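Local structure of carbonic anhydrase (Porphyridium purpureum, 1DDZ) at residues G465-V470 and R476-V481; V279-T282 and L286-G289; S143-I148 and V371-V376; F93-I98 and L110-Y115; Q83-P88 and N291-N296. The protein probably catalyses the reversible, zinc-dependent interconversion of carbon dioxide and hydrogencarbonate, as a member of the beta-class carbonic anhydrases. All coordinates share one frame; numbering follows the deposited sequence.

Contact 1 (G465-V470 and R476-V481)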
# COMPACT_ATOMS: atom_id res chain seq x y z
N GLY A 465 -2.22 25.25 0.20
CA GLY A 465 -1.67 24.74 1.45
C GLY A 465 -2.25 25.63 2.54
O GLY A 465 -2.30 26.87 2.38
N VAL A 466 -2.64 25.04 3.66
CA VAL A 466 -3.32 25.80 4.71
C VAL A 466 -3.01 25.17 6.07
O VAL A 466 -2.61 24.01 6.14
CB VAL A 466 -4.87 25.77 4.35
CG1 VAL A 466 -5.68 24.92 5.29
CG2 VAL A 466 -5.44 27.16 4.17
N VAL A 467 -3.07 25.96 7.15
CA VAL A 467 -2.82 25.43 8.51
C VAL A 467 -3.62 26.29 9.49
O VAL A 467 -3.97 27.41 9.17
CB VAL A 467 -1.32 25.49 8.92
CG1 VAL A 467 -0.89 26.93 9.26
CG2 VAL A 467 -1.06 24.59 10.13
N TYR A 468 -3.96 25.75 10.65
CA TYR A 468 -4.72 26.55 11.60
C TYR A 468 -4.53 26.01 13.00
O TYR A 468 -4.04 24.89 13.18
CB TYR A 468 -6.21 26.56 11.26
CG TYR A 468 -6.91 25.26 11.56
CD1 TYR A 468 -7.61 25.07 12.76
CD2 TYR A 468 -6.90 24.22 10.64
CE1 TYR A 468 -8.27 23.87 13.03
CE2 TYR A 468 -7.56 23.02 10.91
CZ TYR A 468 -8.24 22.85 12.10
OH TYR A 468 -8.91 21.68 12.32
N GLY A 469 -4.88 26.84 13.97
CA GLY A 469 -4.81 26.45 15.37
C GLY A 469 -6.26 26.40 15.81
O GLY A 469 -7.03 27.30 15.48
N VAL A 470 -6.66 25.34 16.50
CA VAL A 470 -8.05 25.16 16.94
C VAL A 470 -8.50 26.26 17.91
O VAL A 470 -9.67 26.56 18.03
CB VAL A 470 -8.24 23.72 17.51
CG1 VAL A 470 -7.49 23.56 18.83
CG2 VAL A 470 -9.70 23.36 17.61
N ARG A 476 -4.43 29.71 7.92
CA ARG A 476 -3.21 30.44 7.60
C ARG A 476 -2.61 29.86 6.31
O ARG A 476 -2.51 28.63 6.13
CB ARG A 476 -2.25 30.34 8.78
CG ARG A 476 -2.88 30.98 10.03
CD ARG A 476 -2.01 30.83 11.23
NE ARG A 476 -2.67 31.35 12.41
CZ ARG A 476 -2.74 32.65 12.70
NH1 ARG A 476 -2.20 33.56 11.90
NH2 ARG A 476 -3.30 33.05 13.83
N ASP A 477 -2.26 30.76 5.40
CA ASP A 477 -1.74 30.38 4.10
C ASP A 477 -0.35 29.79 4.13
O ASP A 477 0.53 30.35 4.75
CB ASP A 477 -1.76 31.61 3.19
CG ASP A 477 -1.60 31.27 1.71
OD1 ASP A 477 -1.42 30.09 1.36
OD2 ASP A 477 -1.68 32.21 0.90
N MET A 478 -0.20 28.61 3.53
CA MET A 478 1.10 27.96 3.47
C MET A 478 1.61 28.03 2.04
O MET A 478 2.72 27.60 1.73
CB MET A 478 1.02 26.50 3.93
CG MET A 478 0.72 26.30 5.42
SD MET A 478 2.04 26.86 6.51
CE MET A 478 1.41 28.48 6.94
N GLY A 479 0.77 28.55 1.16
CA GLY A 479 1.15 28.68 -0.23
C GLY A 479 0.06 28.17 -1.15
O GLY A 479 -0.84 27.45 -0.72
N VAL A 480 0.12 28.57 -2.41
CA VAL A 480 -0.84 28.12 -3.40
C VAL A 480 -0.06 28.00 -4.71
O VAL A 480 0.93 28.70 -4.89
CB VAL A 480 -1.98 29.12 -3.54
CG1 VAL A 480 -1.50 30.39 -4.17
CG2 VAL A 480 -3.12 28.51 -4.33
N VAL A 481 -0.41 27.01 -5.53
CA VAL A 481 0.26 26.80 -6.82
C VAL A 481 -0.84 26.59 -7.84
O VAL A 481 -1.68 25.70 -7.68
CB VAL A 481 1.14 25.54 -6.84
CG1 VAL A 481 1.83 25.42 -8.19
CG2 VAL A 481 2.16 25.56 -5.75
O HOH W 1 -4.85 29.54 13.22
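Val467 meets both Arg476 and Met478 through a single methyl, and its side chain runs at a slant to each of theirs. Its CG1 lies 3.6 Å from CE of Met478 and 3.7 Å from CB of Arg476. A chi1 of 75° tucks that methyl between the valine's own N and carbonyl carbon, while bends at chi2 and chi3 fold the thioether of Met478 back to it. Beneath these side chains Val467 and Arg476 form a hydrogen-bonded antiparallel pair, with Arg476 N 2.7 Å from Val467 O. Val466 and Asp477 make the next pair, a non-hydrogen-bonded one on the opposite face. There OD1 of Asp477 turns back to accept Gly479 N at 2.7 Å, an Asx turn in which the donor stands above the carboxylate plane. Arg476 extends from CG to NE, which shares a water with Gly469 N; its guanidinium continues to Ala32 O and a salt bridge with Asp472. Within this chain strand 476-481 is the outermost of a mixed sheet, beside strand 462-468: Val466 packs on strand 378-384, Val467 near the zinc ligand His384 and on helix 426-447, and Met478 reaches that helix and helix 12-25.

Contact 2 (V279-T282 and L286-G289)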
# COMPACT_ATOMS: atom_id res chain seq x y z
N VAL A 279 -28.47 -9.89 5.48
CA VAL A 279 -29.14 -10.45 4.33
C VAL A 279 -30.62 -10.72 4.43
O VAL A 279 -31.34 -10.55 3.46
CB VAL A 279 -28.35 -11.66 3.80
CG1 VAL A 279 -29.12 -12.40 2.76
CG2 VAL A 279 -27.05 -11.17 3.19
N GLN A 280 -31.09 -11.07 5.62
CA GLN A 280 -32.52 -11.33 5.78
C GLN A 280 -33.38 -10.06 5.76
O GLN A 280 -34.61 -10.16 5.83
CB GLN A 280 -32.80 -12.13 7.05
CG GLN A 280 -32.54 -11.39 8.35
CD GLN A 280 -32.62 -12.30 9.57
OE1 GLN A 280 -32.82 -11.84 10.69
NE2 GLN A 280 -32.44 -13.60 9.35
N GLN A 281 -32.76 -8.88 5.73
CA GLN A 281 -33.52 -7.62 5.71
C GLN A 281 -33.55 -7.06 4.30
O GLN A 281 -32.69 -7.39 3.49
CB GLN A 281 -32.90 -6.58 6.64
CG GLN A 281 -32.58 -7.08 8.03
CD GLN A 281 -32.10 -5.96 8.92
OE1 GLN A 281 -32.83 -4.99 9.15
NE2 GLN A 281 -30.86 -6.04 9.38
N THR A 282 -34.46 -6.13 4.06
CA THR A 282 -34.59 -5.53 2.74
C THR A 282 -33.46 -4.53 2.47
O THR A 282 -33.16 -3.69 3.30
CB THR A 282 -35.93 -4.82 2.59
OG1 THR A 282 -37.00 -5.75 2.82
CG2 THR A 282 -36.10 -4.31 1.18
N LEU A 286 -32.55 -1.28 6.32
CA LEU A 286 -32.08 -1.98 7.49
C LEU A 286 -32.59 -1.29 8.75
O LEU A 286 -32.90 -0.10 8.73
CB LEU A 286 -30.56 -2.00 7.53
CG LEU A 286 -29.82 -2.59 6.35
CD1 LEU A 286 -28.34 -2.76 6.75
CD2 LEU A 286 -30.45 -3.94 5.97
N LYS A 287 -32.64 -2.03 9.84
CA LYS A 287 -33.06 -1.48 11.12
C LYS A 287 -31.90 -0.79 11.82
O LYS A 287 -30.74 -1.01 11.52
CB LYS A 287 -33.57 -2.59 12.03
CG LYS A 287 -34.95 -3.10 11.71
CD LYS A 287 -35.49 -3.91 12.88
CE LYS A 287 -35.72 -3.05 14.14
NZ LYS A 287 -36.95 -2.22 14.04
N GLU A 288 -32.24 0.10 12.74
CA GLU A 288 -31.21 0.76 13.52
C GLU A 288 -31.03 -0.23 14.67
O GLU A 288 -31.92 -1.07 14.91
CB GLU A 288 -31.70 2.12 14.05
CG GLU A 288 -32.89 2.07 15.02
CD GLU A 288 -34.21 1.64 14.36
OE1 GLU A 288 -35.05 1.03 15.06
OE2 GLU A 288 -34.41 1.92 13.14
N GLY A 289 -29.87 -0.20 15.31
CA GLY A 289 -29.61 -1.09 16.43
C GLY A 289 -30.07 -0.38 17.69
O GLY A 289 -30.61 0.72 17.60
O HOH W 2 -30.27 -3.57 10.98
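The connection between helix 266-279 and helix 292-307 doubles back on itself, and Gln281 bridges the turn to Leu286 and Lys287. The bridge is made by one side-chain amide working on one backbone residue. Its OE1 accepts Lys287 N at 3.0 Å, with an N-H...O angle of 148° and the donor tilted 18° from the plane of the amide carbonyl. On the other branch NE2 gives a hydrogen to a water 3.0 Å away, and that water donates in turn to Lys287 O at 2.7 Å. NE2 also donates to Glu277 O in the last turn of the preceding helix, and this bond together with the one at OE1 should limit rotation of the amide. The chain of Gln281 is extended beyond CG, which carries the amide over to the backbone of Lys287. Leu286 crosses it at about a right angle, setting CD2 3.7 Å from Gln281 CB and 3.8 Å from Thr282 O. Both ends of the turn meet helix 172-193, Gln281 O by accepting from Arg178 and Leu286 by packing; Leu286 also rests on strand 222-227. The result is an irregular interhelical connection in which one side-chain amide pairs with the main chain of Lys287, directly at N and through water at O, while Lys287 also bonds by its backbone to Asp223 of strand 222-227.

Contact 3 (S143-I148 and V371-V376)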
# COMPACT_ATOMS: atom_id res chain seq x y z
N SER A 143 -15.77 1.23 -16.30
CA SER A 143 -14.55 0.46 -16.44
C SER A 143 -13.45 1.32 -17.07
O SER A 143 -13.68 2.49 -17.38
CB SER A 143 -14.80 -0.82 -17.24
OG SER A 143 -15.30 -0.51 -18.53
N ARG A 144 -12.25 0.76 -17.20
CA ARG A 144 -11.13 1.48 -17.79
C ARG A 144 -10.88 2.79 -17.01
O ARG A 144 -10.66 3.84 -17.62
CB ARG A 144 -11.45 1.79 -19.26
CG ARG A 144 -11.58 0.56 -20.16
CD ARG A 144 -12.11 0.91 -21.56
NE ARG A 144 -13.56 1.17 -21.54
CZ ARG A 144 -14.17 2.16 -22.18
NH1 ARG A 144 -13.46 3.02 -22.92
NH2 ARG A 144 -15.49 2.31 -22.09
N LEU A 145 -11.01 2.75 -15.69
CA LEU A 145 -10.81 3.95 -14.88
C LEU A 145 -9.36 4.25 -14.50
O LEU A 145 -9.09 5.29 -13.90
CB LEU A 145 -11.68 3.89 -13.62
CG LEU A 145 -13.21 3.89 -13.79
CD1 LEU A 145 -13.86 3.90 -12.44
CD2 LEU A 145 -13.68 5.08 -14.58
N GLY A 146 -8.43 3.37 -14.86
CA GLY A 146 -7.03 3.59 -14.54
C GLY A 146 -6.63 3.27 -13.11
O GLY A 146 -7.13 2.31 -12.50
N LEU A 147 -5.74 4.09 -12.55
CA LEU A 147 -5.23 3.93 -11.18
C LEU A 147 -6.29 3.48 -10.17
O LEU A 147 -6.13 2.46 -9.49
CB LEU A 147 -4.62 5.26 -10.70
CG LEU A 147 -3.96 5.58 -9.33
CD1 LEU A 147 -4.84 5.32 -8.13
CD2 LEU A 147 -2.67 4.86 -9.19
N ILE A 148 -7.35 4.26 -10.04
CA ILE A 148 -8.41 3.96 -9.10
C ILE A 148 -9.13 2.61 -9.28
O ILE A 148 -9.70 2.09 -8.32
CB ILE A 148 -9.43 5.09 -9.02
CG1 ILE A 148 -10.31 4.90 -7.79
CG2 ILE A 148 -10.24 5.16 -10.31
CD1 ILE A 148 -11.17 6.07 -7.50
N VAL A 371 -9.78 14.91 -8.99
CA VAL A 371 -9.22 15.71 -10.06
C VAL A 371 -9.65 15.26 -11.45
O VAL A 371 -10.14 16.06 -12.23
CB VAL A 371 -7.65 15.70 -9.99
CG1 VAL A 371 -7.04 16.47 -11.15
CG2 VAL A 371 -7.18 16.29 -8.66
N GLN A 372 -9.48 13.98 -11.75
CA GLN A 372 -9.83 13.48 -13.07
C GLN A 372 -11.30 13.26 -13.36
O GLN A 372 -11.78 13.63 -14.42
CB GLN A 372 -9.09 12.19 -13.35
CG GLN A 372 -9.27 11.71 -14.77
CD GLN A 372 -8.48 10.47 -15.07
OE1 GLN A 372 -7.70 10.01 -14.24
NE2 GLN A 372 -8.70 9.90 -16.24
N TYR A 373 -12.03 12.67 -12.41
CA TYR A 373 -13.44 12.38 -12.61
C TYR A 373 -14.42 13.44 -12.12
O TYR A 373 -15.32 13.83 -12.86
CB TYR A 373 -13.75 10.98 -12.06
CG TYR A 373 -12.90 9.94 -12.77
CD1 TYR A 373 -12.16 9.00 -12.06
CD2 TYR A 373 -12.79 9.95 -14.16
CE1 TYR A 373 -11.32 8.09 -12.73
CE2 TYR A 373 -11.96 9.05 -14.84
CZ TYR A 373 -11.23 8.12 -14.14
OH TYR A 373 -10.49 7.16 -14.85
N LEU A 374 -14.27 13.92 -10.89
CA LEU A 374 -15.17 14.96 -10.40
C LEU A 374 -14.73 16.32 -10.92
O LEU A 374 -15.48 17.27 -10.89
CB LEU A 374 -15.19 15.01 -8.87
CG LEU A 374 -15.61 13.79 -8.07
CD1 LEU A 374 -15.67 14.23 -6.60
CD2 LEU A 374 -16.97 13.24 -8.53
N LYS A 375 -13.48 16.41 -11.37
CA LYS A 375 -12.95 17.66 -11.89
C LYS A 375 -13.00 18.82 -10.89
O LYS A 375 -13.49 19.90 -11.20
CB LYS A 375 -13.70 18.07 -13.17
CG LYS A 375 -13.75 17.04 -14.27
CD LYS A 375 -12.41 16.78 -14.90
CE LYS A 375 -12.60 16.14 -16.28
NZ LYS A 375 -13.55 14.97 -16.24
N VAL A 376 -12.52 18.60 -9.67
CA VAL A 376 -12.52 19.67 -8.65
C VAL A 376 -11.53 20.77 -9.06
O VAL A 376 -10.47 20.48 -9.62
CB VAL A 376 -12.14 19.13 -7.25
CG1 VAL A 376 -13.21 18.17 -6.76
CG2 VAL A 376 -10.78 18.45 -7.26
O HOH W 3 -6.88 7.00 -15.98
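Tyr373 and Leu145 bury most of the surface here, and their meeting is part polar, part apolar. With CG opposite its carbonyl carbon (chi1 -59°), Tyr373 points its ring at segment 143-148. The phenol OH of Tyr373 donates to Leu145 O at 2.5 Å, a short bond whose exact length deserves caution. The hydroxyl comes from above the carbonyl plane, 37° out of it, whereas the carbonyl oxygen itself lies at the edge of the tyrosine ring and in the ring's plane. Alongside this bond the side chain of Leu145 runs aslant to the tyrosine, with CD2 3.9 Å from CZ. Ile148 adds the third piece: its CG2 comes to the ring edge 4.0 Å from CE1, the two side chains sliding past each other in opposite directions. Within its own helix, CG of Gln372 covers one face of the ring, 3.8 Å above the plane and toward the rim. Leu145 O also accepts from Gln368 NE2, and OE1 of that amide accepts Ile148 N, while Lys248 of the second subunit donates to Arg144 O. The chemistry suggests a directional joint between the two carbonic anhydrase units of one chain: the carbonyl of the buried Leu145, just ahead of helix 147-161, accepts from an amide and, by a bond of uncertain length, from a phenol of helix 361-373, with aliphatic groups packed alongside.

Contact 4 (F93-I98 and L110-Y115)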
# COMPACT_ATOMS: atom_id res chain seq x y z
N PHE A 93 -12.33 10.45 15.86
CA PHE A 93 -11.09 10.37 15.06
C PHE A 93 -11.53 9.82 13.69
O PHE A 93 -12.00 8.69 13.61
CB PHE A 93 -10.14 9.40 15.75
CG PHE A 93 -8.72 9.54 15.33
CD1 PHE A 93 -8.03 10.72 15.58
CD2 PHE A 93 -8.05 8.48 14.72
CE1 PHE A 93 -6.70 10.83 15.23
CE2 PHE A 93 -6.72 8.59 14.37
CZ PHE A 93 -6.05 9.76 14.62
N VAL A 94 -11.32 10.59 12.63
CA VAL A 94 -11.80 10.21 11.31
C VAL A 94 -10.79 9.83 10.23
O VAL A 94 -9.76 10.49 10.06
CB VAL A 94 -12.67 11.35 10.71
CG1 VAL A 94 -13.24 10.94 9.39
CG2 VAL A 94 -13.80 11.73 11.66
N HIS A 95 -11.10 8.76 9.51
CA HIS A 95 -10.29 8.31 8.38
C HIS A 95 -11.30 8.26 7.24
O HIS A 95 -12.44 7.83 7.43
CB HIS A 95 -9.70 6.92 8.63
CG HIS A 95 -8.89 6.39 7.49
ND1 HIS A 95 -7.97 7.15 6.80
CD2 HIS A 95 -8.81 5.14 6.95
CE1 HIS A 95 -7.36 6.40 5.90
NE2 HIS A 95 -7.85 5.18 5.97
N ARG A 96 -10.93 8.82 6.09
CA ARG A 96 -11.81 8.80 4.92
C ARG A 96 -11.04 8.44 3.68
O ARG A 96 -9.93 8.94 3.45
CB ARG A 96 -12.49 10.14 4.70
CG ARG A 96 -13.45 10.49 5.77
CD ARG A 96 -14.29 11.64 5.37
NE ARG A 96 -15.19 12.00 6.46
CZ ARG A 96 -16.30 11.34 6.79
NH1 ARG A 96 -16.66 10.26 6.11
NH2 ARG A 96 -17.00 11.72 7.85
N ASN A 97 -11.63 7.55 2.90
CA ASN A 97 -11.03 7.10 1.66
C ASN A 97 -12.16 6.73 0.71
O ASN A 97 -13.33 6.92 1.05
CB ASN A 97 -10.07 5.93 1.90
CG ASN A 97 -10.79 4.67 2.36
OD1 ASN A 97 -11.99 4.52 2.14
ND2 ASN A 97 -10.06 3.77 2.99
N ILE A 98 -11.81 6.28 -0.49
CA ILE A 98 -12.82 5.90 -1.48
C ILE A 98 -13.54 4.63 -1.04
O ILE A 98 -12.92 3.57 -0.87
CB ILE A 98 -12.18 5.67 -2.89
CG1 ILE A 98 -11.64 6.99 -3.45
CG2 ILE A 98 -13.22 5.06 -3.86
CD1 ILE A 98 -12.71 8.04 -3.70
N LEU A 110 -4.16 1.07 8.19
CA LEU A 110 -3.51 0.45 9.33
C LEU A 110 -2.85 1.44 10.32
O LEU A 110 -2.91 1.25 11.54
CB LEU A 110 -2.48 -0.56 8.82
CG LEU A 110 -2.97 -1.79 8.05
CD1 LEU A 110 -1.79 -2.58 7.50
CD2 LEU A 110 -3.80 -2.63 8.97
N SER A 111 -2.20 2.49 9.81
CA SER A 111 -1.57 3.49 10.68
C SER A 111 -2.61 4.35 11.44
O SER A 111 -2.39 4.67 12.62
CB SER A 111 -0.52 4.32 9.91
OG SER A 111 -1.09 5.09 8.85
N VAL A 112 -3.75 4.67 10.83
CA VAL A 112 -4.80 5.41 11.53
C VAL A 112 -5.41 4.51 12.63
O VAL A 112 -5.66 4.94 13.77
CB VAL A 112 -5.92 5.89 10.58
CG1 VAL A 112 -7.15 6.32 11.38
CG2 VAL A 112 -5.45 7.07 9.79
N LEU A 113 -5.64 3.24 12.29
CA LEU A 113 -6.16 2.24 13.23
C LEU A 113 -5.23 2.08 14.46
O LEU A 113 -5.68 2.14 15.60
CB LEU A 113 -6.25 0.87 12.53
CG LEU A 113 -7.41 -0.11 12.79
CD1 LEU A 113 -6.92 -1.57 12.57
CD2 LEU A 113 -8.02 0.07 14.15
N GLN A 114 -3.95 1.81 14.21
CA GLN A 114 -3.00 1.63 15.28
C GLN A 114 -2.87 2.88 16.14
O GLN A 114 -2.79 2.78 17.36
CB GLN A 114 -1.65 1.18 14.74
CG GLN A 114 -0.72 0.75 15.87
CD GLN A 114 0.50 0.02 15.39
OE1 GLN A 114 1.24 0.51 14.55
NE2 GLN A 114 0.74 -1.16 15.94
N TYR A 115 -2.88 4.05 15.52
CA TYR A 115 -2.78 5.30 16.28
C TYR A 115 -4.02 5.40 17.18
O TYR A 115 -3.89 5.59 18.39
CB TYR A 115 -2.72 6.50 15.33
CG TYR A 115 -2.46 7.81 16.02
CD1 TYR A 115 -1.16 8.20 16.36
CD2 TYR A 115 -3.50 8.68 16.34
CE1 TYR A 115 -0.89 9.42 16.99
CE2 TYR A 115 -3.26 9.91 16.97
CZ TYR A 115 -1.95 10.27 17.29
OH TYR A 115 -1.69 11.48 17.91
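Phe93 and Tyr115 both carry CG trans to the main-chain nitrogen (chi1 -161° and -173°), and these torsions send the two rings into the space between a strand and its covering helix. The planes stand 22° apart, yet the rings are slid well past each other, with centroids 5.5 Å apart and little overlap. Their closest atoms are CZ of Phe93 and CD2 of Tyr115 at 3.3 Å, a tight approach. Val112, three residues earlier on the helix, faces the strand between Phe93 and His95. Its CG1 lies 3.8 Å from CE2 of Phe93 and 3.8 Å from CB of His95, while CG2 comes 3.9 Å from ND1 of His95. CB of the same valine sits 4.3 Å above one face of the imidazole, offset toward the rim. Segment 110-115 of helix 107-119 runs antiparallel to segment 93-97 of strand 92-97, and the helix leads on to strand 124-130, beyond strand 69-74 in the sheet, making the alpha arm of a beta-alpha-beta crossover. The imidazole is held by more than the valine, since ND1 of His95 is hydrogen-bonded to Arg350 O. Phe93 also packs on Asp330, a ligand of the zinc ion bound by Cys328, Asp330, His384 and Cys387, and Tyr115 stacks with Tyr119 farther along its helix.

Contact 5 (Q83-P88 and N291-N296)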
# COMPACT_ATOMS: atom_id res chain seq x y z
N GLN A 83 -21.26 14.73 13.68
CA GLN A 83 -22.63 15.18 13.54
C GLN A 83 -23.60 13.99 13.62
O GLN A 83 -24.54 13.98 14.42
CB GLN A 83 -22.78 15.85 12.19
CG GLN A 83 -23.82 16.92 12.13
CD GLN A 83 -23.29 18.16 11.47
OE1 GLN A 83 -22.34 18.75 11.96
NE2 GLN A 83 -23.88 18.54 10.35
N LEU A 84 -23.36 12.99 12.79
CA LEU A 84 -24.21 11.80 12.79
C LEU A 84 -24.25 11.15 14.17
O LEU A 84 -25.24 10.53 14.54
CB LEU A 84 -23.69 10.79 11.77
CG LEU A 84 -23.82 11.09 10.27
CD1 LEU A 84 -22.88 10.19 9.47
CD2 LEU A 84 -25.24 10.91 9.82
N LEU A 85 -23.16 11.24 14.92
CA LEU A 85 -23.13 10.65 16.25
C LEU A 85 -23.59 11.62 17.34
O LEU A 85 -23.59 11.27 18.51
CB LEU A 85 -21.72 10.14 16.58
CG LEU A 85 -21.22 8.91 15.82
CD1 LEU A 85 -19.80 8.55 16.24
CD2 LEU A 85 -22.16 7.74 16.09
N ASP A 86 -24.00 12.82 16.95
CA ASP A 86 -24.43 13.85 17.91
C ASP A 86 -23.31 14.12 18.92
O ASP A 86 -23.56 14.20 20.13
CB ASP A 86 -25.70 13.42 18.64
CG ASP A 86 -26.44 14.58 19.27
OD1 ASP A 86 -26.36 15.71 18.73
OD2 ASP A 86 -27.13 14.37 20.29
N LEU A 87 -22.08 14.24 18.42
CA LEU A 87 -20.89 14.50 19.25
C LEU A 87 -20.15 15.75 18.81
O LEU A 87 -20.24 16.17 17.65
CB LEU A 87 -19.90 13.33 19.17
CG LEU A 87 -20.17 12.05 19.95
CD1 LEU A 87 -19.06 11.04 19.66
CD2 LEU A 87 -20.25 12.37 21.44
N PRO A 88 -19.43 16.39 19.74
CA PRO A 88 -18.66 17.60 19.43
C PRO A 88 -17.56 17.26 18.41
O PRO A 88 -17.08 16.12 18.34
CB PRO A 88 -18.04 17.95 20.79
CG PRO A 88 -19.08 17.46 21.77
CD PRO A 88 -19.44 16.12 21.20
N ASN A 291 -27.92 0.26 20.36
CA ASN A 291 -26.75 0.89 20.97
C ASN A 291 -26.89 2.43 21.00
O ASN A 291 -27.61 3.02 20.20
CB ASN A 291 -25.49 0.45 20.22
CG ASN A 291 -24.23 1.09 20.75
OD1 ASN A 291 -23.91 2.24 20.41
ND2 ASN A 291 -23.50 0.38 21.60
N ARG A 292 -26.19 3.07 21.93
CA ARG A 292 -26.26 4.52 22.07
C ARG A 292 -25.97 5.27 20.77
O ARG A 292 -26.52 6.34 20.54
CB ARG A 292 -25.36 5.01 23.22
CG ARG A 292 -23.88 5.04 22.95
CD ARG A 292 -23.11 5.44 24.20
NE ARG A 292 -22.50 4.28 24.85
CZ ARG A 292 -21.18 4.09 24.95
NH1 ARG A 292 -20.33 4.99 24.45
NH2 ARG A 292 -20.71 2.97 25.51
N VAL A 293 -25.15 4.68 19.91
CA VAL A 293 -24.79 5.26 18.61
C VAL A 293 -26.05 5.62 17.82
O VAL A 293 -26.15 6.70 17.21
CB VAL A 293 -23.94 4.24 17.80
CG1 VAL A 293 -24.14 4.41 16.30
CG2 VAL A 293 -22.48 4.39 18.16
N PHE A 294 -27.03 4.73 17.90
CA PHE A 294 -28.28 4.90 17.19
C PHE A 294 -29.21 5.86 17.90
O PHE A 294 -29.80 6.75 17.28
CB PHE A 294 -28.93 3.53 16.94
CG PHE A 294 -28.03 2.57 16.19
CD1 PHE A 294 -27.29 1.62 16.88
CD2 PHE A 294 -27.89 2.65 14.80
CE1 PHE A 294 -26.42 0.78 16.21
CE2 PHE A 294 -27.03 1.81 14.11
CZ PHE A 294 -26.29 0.87 14.81
N VAL A 295 -29.25 5.78 19.22
CA VAL A 295 -30.13 6.67 19.97
C VAL A 295 -29.65 8.12 19.87
O VAL A 295 -30.44 9.02 19.61
CB VAL A 295 -30.37 6.16 21.44
CG1 VAL A 295 -29.08 6.00 22.17
CG2 VAL A 295 -31.28 7.10 22.19
N ASN A 296 -28.33 8.32 19.93
CA ASN A 296 -27.74 9.65 19.79
C ASN A 296 -27.97 10.15 18.37
O ASN A 296 -28.37 11.30 18.16
CB ASN A 296 -26.25 9.58 20.08
CG ASN A 296 -25.97 9.23 21.50
OD1 ASN A 296 -26.87 9.25 22.33
ND2 ASN A 296 -24.73 8.84 21.80
O HOH W 4 -27.10 12.36 22.20
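Asp86 and Asn296 approach to 5.7 Å between their CA atoms where the end of one helix meets the beginning of another. Asp86 takes a positive phi of 56° as the chain leaves helix 81-84, in a Schellman motif. Asn291, the N-cap of helix 292-307, accepts Val293 N on its OD1 at 2.8 Å in a nearly straight bond. The side chains mesh across these two helix ends without direct polar bonds. CB of Asn296 rests 3.5 Å from Leu85 O, and CB of Asp86 returns the contact at 3.4 Å from Asn296 O. Leu85, crossing Val293 at a slant, sets its CD2 against both valine methyls, 3.9 Å from CG1 and 4.0 Å from CG2. Asp86 holds CG opposite its backbone N (chi1 -161°), which brings the carboxylate to a water that donates to its OD2 and, weakly, to OD1 of Asn296; OD1 of the aspartate forms a salt bridge with Lys303 farther along helix 292-307. The contact sits where that helix packs against the first sheet: Leu84 packs on Trp300 of the helix and Trp71 of strand 69-74, Leu85 on Trp71, and Phe294 reaches strand 208-214.

How the contacts relate
From the N terminus, contact 5 opens first at 83-88. Contact 4 follows, joining strand 92-97 to helix 107-119 wholly within the span of contact 5. Contact 3 opens at 143-148, and contact 2 closes its small interhelical turn inside the spans of both 3 and 5. Contact 5 then shuts at 291-296, tying the end of helix 81-84 to the start of helix 292-307. Contact 3 shuts later, at 371-376, so the two cross; it joins the start of helix 147-161 to the end of helix 361-373, linking the two carbonic anhydrase units. Contact 1, last and in series, pairs two strands of the second sheet. In space, Glu288 and Gly289 touch Phe294, and Ile98 touches Ile148.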